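Local coordinates for putative carbohydrate-active enzyme (Uncultured organism, PDB 5WH8), which probably hydrolyses glycosidic bonds as a family 5 glycoside hydrolase, this chain being the catalytic barrel part of a longer, multi-modular cellulase, at residues T19-E24 / A232-E237; Q217-K222 / N255-W260. One frame throughout, in Å; residues are numbered along the deposited sequence.

Interaction 1 (T19-E24 / A232-E237); sequences TQMVSE and ALFVTE. With EDO (1,2-ethanediol), chain C.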
loop_
_atom_site.group_PDB
_atom_site.type_symbol
_atom_site.label_atom_id
_atom_site.label_comp_id
_atom_site.label_asym_id
_atom_site.label_seq_id
_atom_site.Cartn_x
_atom_site.Cartn_y
_atom_site.Cartn_z
ATOM N N THR A 19 -17.050 6.167 4.206
ATOM C CA THR A 19 -16.007 5.317 4.756
ATOM C C THR A 19 -15.571 4.205 3.817
ATOM O O THR A 19 -14.737 3.369 4.208
ATOM C CB THR A 19 -16.450 4.636 6.051
ATOM O OG1 THR A 19 -17.591 3.804 5.772
ATOM C CG2 THR A 19 -16.786 5.679 7.116
ATOM N N GLN A 20 -16.110 4.192 2.600
ATOM C CA GLN A 20 -15.924 3.067 1.683
ATOM C C GLN A 20 -15.267 3.445 0.371
ATOM O O GLN A 20 -15.669 4.397 -0.297
ATOM C CB GLN A 20 -17.271 2.417 1.382
ATOM C CG GLN A 20 -17.164 1.175 0.506
ATOM C CD GLN A 20 -16.466 0.031 1.225
ATOM O OE1 GLN A 20 -16.892 -0.369 2.313
ATOM N NE2 GLN A 20 -15.366 -0.478 0.644
ATOM N N MET A 21 -14.273 2.652 -0.020
ATOM C CA MET A 21 -13.699 2.741 -1.356
ATOM C C MET A 21 -14.637 2.008 -2.334
ATOM O O MET A 21 -15.066 0.884 -2.063
ATOM C CB MET A 21 -12.284 2.145 -1.354
ATOM C CG MET A 21 -11.521 2.330 -2.670
ATOM S SD MET A 21 -9.804 1.732 -2.593
ATOM C CE MET A 21 -10.052 -0.050 -2.515
ATOM N N VAL A 22 -14.988 2.665 -3.440
ATOM C CA VAL A 22 -15.917 2.119 -4.436
ATOM C C VAL A 22 -15.324 2.083 -5.845
ATOM O O VAL A 22 -14.387 2.812 -6.154
ATOM C CB VAL A 22 -17.237 2.942 -4.473
ATOM C CG1 VAL A 22 -17.962 2.845 -3.154
ATOM C CG2 VAL A 22 -16.994 4.396 -4.822
ATOM N N SER A 23 -15.885 1.219 -6.695
ATOM C CA SER A 23 -15.466 1.099 -8.081
ATOM C C SER A 23 -16.018 2.234 -8.955
ATOM O O SER A 23 -16.753 3.113 -8.492
ATOM C CB SER A 23 -15.940 -0.229 -8.629
ATOM O OG SER A 23 -17.359 -0.197 -8.702
ATOM N N GLU A 24 -15.656 2.193 -10.230
ATOM C CA GLU A 24 -16.074 3.206 -11.187
ATOM C C GLU A 24 -17.593 3.166 -11.397
ATOM O O GLU A 24 -18.176 4.155 -11.855
ATOM C CB GLU A 24 -15.309 3.016 -12.503
ATOM C CG GLU A 24 -15.488 4.164 -13.500
ATOM C CD GLU A 24 -14.512 4.128 -14.677
ATOM O OE1 GLU A 24 -13.345 3.685 -14.544
ATOM O OE2 GLU A 24 -14.935 4.560 -15.779
ATOM N N ALA A 232 -12.381 6.666 5.922
ATOM C CA ALA A 232 -12.156 5.462 5.124
ATOM C C ALA A 232 -10.732 4.993 5.389
ATOM O O ALA A 232 -9.794 5.773 5.196
ATOM C CB ALA A 232 -12.361 5.755 3.646
ATOM N N LEU A 233 -10.581 3.764 5.861
ATOM C CA LEU A 233 -9.275 3.228 6.262
ATOM C C LEU A 233 -8.750 2.256 5.206
ATOM O O LEU A 233 -9.525 1.535 4.571
ATOM C CB LEU A 233 -9.362 2.509 7.598
ATOM C CG LEU A 233 -9.934 3.298 8.771
ATOM C CD1 LEU A 233 -9.847 2.423 10.013
ATOM C CD2 LEU A 233 -9.217 4.632 8.969
ATOM N N PHE A 234 -7.430 2.227 5.031
ATOM C CA PHE A 234 -6.787 1.299 4.095
ATOM C C PHE A 234 -5.628 0.633 4.820
ATOM O O PHE A 234 -4.745 1.334 5.299
ATOM C CB PHE A 234 -6.284 2.055 2.851
ATOM C CG PHE A 234 -6.068 1.209 1.606
ATOM C CD1 PHE A 234 -5.230 0.107 1.602
ATOM C CD2 PHE A 234 -6.716 1.535 0.410
ATOM C CE1 PHE A 234 -5.041 -0.648 0.424
ATOM C CE2 PHE A 234 -6.529 0.786 -0.755
ATOM C CZ PHE A 234 -5.694 -0.308 -0.737
ATOM N N VAL A 235 -5.604 -0.703 4.918
ATOM C CA VAL A 235 -4.442 -1.354 5.544
ATOM C C VAL A 235 -3.356 -1.548 4.467
ATOM O O VAL A 235 -3.287 -2.595 3.819
ATOM C CB VAL A 235 -4.845 -2.672 6.241
ATOM C CG1 VAL A 235 -3.635 -3.433 6.789
ATOM C CG2 VAL A 235 -5.793 -2.364 7.398
ATOM N N THR A 236 -2.488 -0.549 4.298
ATOM C CA THR A 236 -1.473 -0.613 3.244
ATOM C C THR A 236 -0.285 -1.480 3.667
ATOM O O THR A 236 0.583 -1.759 2.856
ATOM C CB THR A 236 -0.948 0.768 2.839
ATOM O OG1 THR A 236 -0.340 1.387 3.973
ATOM C CG2 THR A 236 -2.068 1.702 2.301
ATOM N N GLU A 237 -0.241 -1.906 4.931
ATOM C CA GLU A 237 0.799 -2.816 5.392
ATOM C C GLU A 237 0.329 -3.583 6.630
ATOM O O GLU A 237 -0.114 -2.971 7.603
ATOM C CB GLU A 237 2.095 -2.056 5.712
ATOM C CG GLU A 237 3.323 -2.952 5.873
ATOM C CD GLU A 237 4.561 -2.166 6.293
ATOM O OE1 GLU A 237 4.964 -1.214 5.574
ATOM O OE2 GLU A 237 5.119 -2.510 7.351
HETATM C C1 EDO C . -13.891 9.985 4.262
HETATM O O1 EDO C . -14.040 9.751 2.856
HETATM C C2 EDO C . -12.438 10.331 4.548
HETATM O O2 EDO C . -11.646 9.136 4.590
HETATM O O HOH W 1 -13.221 2.485 6.714
#
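Thr19 O takes a hydrogen bond from a water and is touched by CA and CB of Ala232. The water donates to Thr19 O at 3.1 Å and accepts from Leu233 N, so it bridges two backbones that share no direct hydrogen bond. Ala232 CA makes a bent CA-H...O contact with Thr19 O at 3.4 Å, and the methyl CB is equally near. Ala232 N donates almost straight (174°) to O2 of an ethanediol, 2.9 Å off, probably from the crystallisation liquor, which Gly18 and Val204 also hold. Further along lies a Met-aromatic contact. The side chain of Met21 runs extended from the backbone (chi1 -173°) before bending at chi3, and Met21 SD stops 3.9 Å from Phe234 CE2. The methyl CE meets the same ring corner. The sulfur approaches the ring obliquely, 73° off its normal. Met205 and Ser267 touch both side chains. Here the N-terminal hairpin of strands 15-17 and 20-22 meets the start of barrel strand 233-239, away from the C-terminal strand ends, where family 5 enzymes have their active site. The join thus rests on van der Waals, weak CA-H and water-mediated contacts, and it does not extend the barrel sheet to the hairpin.

Interaction 2 (Q217-K222 / N255-W260); sequences QYLRDK and NTWMDW. With EDO (1,2-ethanediol), chain N.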
loop_
_atom_site.group_PDB
_atom_site.type_symbol
_atom_site.label_atom_id
_atom_site.label_comp_id
_atom_site.label_asym_id
_atom_site.label_seq_id
_atom_site.Cartn_x
_atom_site.Cartn_y
_atom_site.Cartn_z
ATOM N N GLN A 217 -6.929 -6.127 20.099
ATOM C CA GLN A 217 -8.195 -5.400 20.255
ATOM C C GLN A 217 -8.052 -3.887 20.334
ATOM O O GLN A 217 -8.840 -3.158 19.730
ATOM C CB GLN A 217 -8.941 -5.854 21.509
ATOM C CG GLN A 217 -10.311 -5.142 21.658
ATOM C CD GLN A 217 -11.000 -5.445 22.970
ATOM O OE1 GLN A 217 -10.933 -6.566 23.475
ATOM N NE2 GLN A 217 -11.653 -4.424 23.548
ATOM N N TYR A 218 -7.095 -3.415 21.122
ATOM C CA TYR A 218 -6.918 -1.964 21.324
ATOM C C TYR A 218 -6.838 -1.217 19.990
ATOM O O TYR A 218 -7.462 -0.157 19.805
ATOM C CB TYR A 218 -5.659 -1.677 22.157
ATOM C CG TYR A 218 -5.294 -0.206 22.439
ATOM C CD1 TYR A 218 -6.257 0.807 22.528
ATOM C CD2 TYR A 218 -3.965 0.160 22.634
ATOM C CE1 TYR A 218 -5.886 2.134 22.814
ATOM C CE2 TYR A 218 -3.596 1.468 22.904
ATOM C CZ TYR A 218 -4.552 2.449 22.995
ATOM O OH TYR A 218 -4.141 3.741 23.268
ATOM N N LEU A 219 -6.067 -1.757 19.047
ATOM C CA LEU A 219 -5.935 -1.097 17.758
ATOM C C LEU A 219 -7.205 -1.207 16.911
ATOM O O LEU A 219 -7.544 -0.261 16.207
ATOM C CB LEU A 219 -4.717 -1.655 16.989
ATOM C CG LEU A 219 -4.343 -0.863 15.726
ATOM C CD1 LEU A 219 -4.124 0.637 15.995
ATOM C CD2 LEU A 219 -3.090 -1.506 15.092
ATOM N N ARG A 220 -7.898 -2.350 16.961
ATOM C CA ARG A 220 -9.197 -2.473 16.282
ATOM C C ARG A 220 -10.196 -1.461 16.842
ATOM O O ARG A 220 -10.971 -0.864 16.094
ATOM C CB ARG A 220 -9.754 -3.905 16.392
ATOM C CG ARG A 220 -8.975 -4.911 15.520
ATOM C CD ARG A 220 -9.616 -6.281 15.465
ATOM N NE ARG A 220 -9.513 -7.017 16.726
ATOM C CZ ARG A 220 -8.511 -7.840 17.051
ATOM N NH1 ARG A 220 -7.473 -8.011 16.232
ATOM N NH2 ARG A 220 -8.517 -8.483 18.213
ATOM N N ASP A 221 -10.159 -1.237 18.154
ATOM C CA ASP A 221 -11.076 -0.272 18.773
ATOM C C ASP A 221 -10.757 1.164 18.317
ATOM O O ASP A 221 -11.653 1.958 18.020
ATOM C CB ASP A 221 -11.002 -0.322 20.307
ATOM C CG ASP A 221 -11.648 -1.554 20.918
ATOM O OD1 ASP A 221 -12.504 -2.213 20.287
ATOM O OD2 ASP A 221 -11.281 -1.869 22.076
ATOM N N LYS A 222 -9.469 1.517 18.281
ATOM C CA LYS A 222 -9.036 2.806 17.732
ATOM C C LYS A 222 -9.519 2.989 16.290
ATOM O O LYS A 222 -10.018 4.050 15.904
ATOM C CB LYS A 222 -7.502 2.926 17.774
ATOM C CG LYS A 222 -6.976 3.236 19.175
ATOM C CD LYS A 222 -5.497 2.880 19.386
ATOM C CE LYS A 222 -4.523 3.674 18.493
ATOM N NZ LYS A 222 -4.546 5.143 18.728
ATOM N N ASN A 255 -6.166 -14.207 11.740
ATOM C CA ASN A 255 -7.521 -14.591 11.296
ATOM C C ASN A 255 -8.582 -13.651 11.886
ATOM O O ASN A 255 -9.520 -13.251 11.201
ATOM C CB ASN A 255 -7.826 -16.044 11.671
ATOM C CG ASN A 255 -7.164 -17.058 10.736
ATOM O OD1 ASN A 255 -6.765 -16.735 9.622
ATOM N ND2 ASN A 255 -7.092 -18.314 11.182
ATOM N N THR A 256 -8.421 -13.284 13.150
ATOM C CA THR A 256 -9.314 -12.308 13.779
ATOM C C THR A 256 -9.296 -10.977 13.037
ATOM O O THR A 256 -10.358 -10.436 12.717
ATOM C CB THR A 256 -8.944 -12.092 15.261
ATOM O OG1 THR A 256 -9.084 -13.338 15.958
ATOM C CG2 THR A 256 -9.817 -11.044 15.930
ATOM N N TRP A 257 -8.099 -10.469 12.739
ATOM C CA TRP A 257 -7.959 -9.266 11.947
ATOM C C TRP A 257 -8.592 -9.419 10.562
ATOM O O TRP A 257 -9.205 -8.473 10.072
ATOM C CB TRP A 257 -6.490 -8.892 11.790
ATOM C CG TRP A 257 -5.907 -8.076 12.914
ATOM C CD1 TRP A 257 -5.075 -8.513 13.915
ATOM C CD2 TRP A 257 -6.050 -6.659 13.116
ATOM N NE1 TRP A 257 -4.703 -7.467 14.713
ATOM C CE2 TRP A 257 -5.292 -6.320 14.258
ATOM C CE3 TRP A 257 -6.736 -5.649 12.446
ATOM C CZ2 TRP A 257 -5.216 -5.014 14.743
ATOM C CZ3 TRP A 257 -6.661 -4.358 12.931
ATOM C CH2 TRP A 257 -5.901 -4.050 14.063
ATOM N N MET A 258 -8.406 -10.572 9.902
ATOM C CA MET A 258 -8.980 -10.781 8.566
ATOM C C MET A 258 -10.494 -10.757 8.598
ATOM O O MET A 258 -11.101 -10.130 7.752
ATOM C CB MET A 258 -8.500 -12.098 7.970
ATOM C CG MET A 258 -7.051 -12.090 7.607
ATOM S SD MET A 258 -6.815 -11.499 5.926
ATOM C CE MET A 258 -4.999 -11.440 5.852
ATOM N N ASP A 259 -11.096 -11.397 9.604
ATOM C CA ASP A 259 -12.557 -11.391 9.728
ATOM C C ASP A 259 -13.052 -9.971 9.945
ATOM O O ASP A 259 -14.087 -9.550 9.381
ATOM C CB ASP A 259 -13.015 -12.279 10.886
ATOM C CG ASP A 259 -12.955 -13.745 10.555
ATOM O OD1 ASP A 259 -12.989 -14.097 9.358
ATOM O OD2 ASP A 259 -12.884 -14.552 11.502
ATOM N N TRP A 260 -12.306 -9.233 10.758
ATOM C CA TRP A 260 -12.659 -7.857 11.112
ATOM C C TRP A 260 -12.595 -6.955 9.874
ATOM O O TRP A 260 -13.509 -6.146 9.624
ATOM C CB TRP A 260 -11.719 -7.356 12.240
ATOM C CG TRP A 260 -11.945 -5.914 12.695
ATOM C CD1 TRP A 260 -12.764 -5.490 13.701
ATOM C CD2 TRP A 260 -11.305 -4.748 12.175
ATOM N NE1 TRP A 260 -12.675 -4.116 13.835
ATOM C CE2 TRP A 260 -11.781 -3.640 12.909
ATOM C CE3 TRP A 260 -10.360 -4.531 11.165
ATOM C CZ2 TRP A 260 -11.372 -2.326 12.636
ATOM C CZ3 TRP A 260 -9.964 -3.232 10.889
ATOM C CH2 TRP A 260 -10.460 -2.144 11.636
HETATM C C1 EDO N . -2.331 -2.495 20.764
HETATM O O1 EDO N . -3.303 -3.335 20.100
HETATM C C2 EDO N . -1.735 -1.399 19.881
HETATM O O2 EDO N . -2.400 -0.141 20.044
#
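Thr256 meets Arg220 through its methyl. Thr256 CG2 stands over the centre of the guanidinium face, 3.6 Å from Arg220 CZ. Trp257 comes next and meets the same arginine. Arg220 CG lies over the six-membered ring of Trp257 as a CH-pi contact, 3.6 Å from its centroid. Arg220 CZ lies over the five-membered ring of Trp257 at 4.5 Å from that centroid, 11° off the normal, a cation-pi contact. The guanidinium stands steeply on the indole, at 75° to it, with NH1 nearest the ring. Arg220 NH1 and Trp257 NE1 are both donors and form no bond with each other: NE1 gives its hydrogen to His215 O, while Arg220 NH1 makes a salt bridge with Glu253. The two helices, 217-228 and 251-263, are neighbours on the outside of the (beta/alpha)8 barrel. Their segments run nearly parallel, 14° apart, with axes 11.7 Å from each other. Leu219 reaches the edge of Trp257, Leu219 CG 3.9 Å from Trp257 CH2, and also touches strand 204-211. One turn later comes Trp260. One face of its indole takes Arg220 CD, 3.8 Å from the centroid of the five-membered ring, and the arginine chain, bent at chi3, passes between the two indoles.

How the interactions relate
After a short helix, 7-11, the chain forms the hairpin that holds 19-24. It then builds the first six barrel strands and enters helix 217-228, the first partner of interaction 2. Next comes strand 233-239. Its start meets 19-24 and closes a loop of more than 200 residues, interaction 1. Helix 251-263 follows and closes interaction 2 after only 32 intervening residues. The segments therefore alternate, and the two contacts cross. Interaction 1 joins the N-terminal hairpin to the seventh strand of the barrel. Interaction 2 joins the helices before and after that strand on the outer layer. Their centres are about 16 Å apart, and they do not touch.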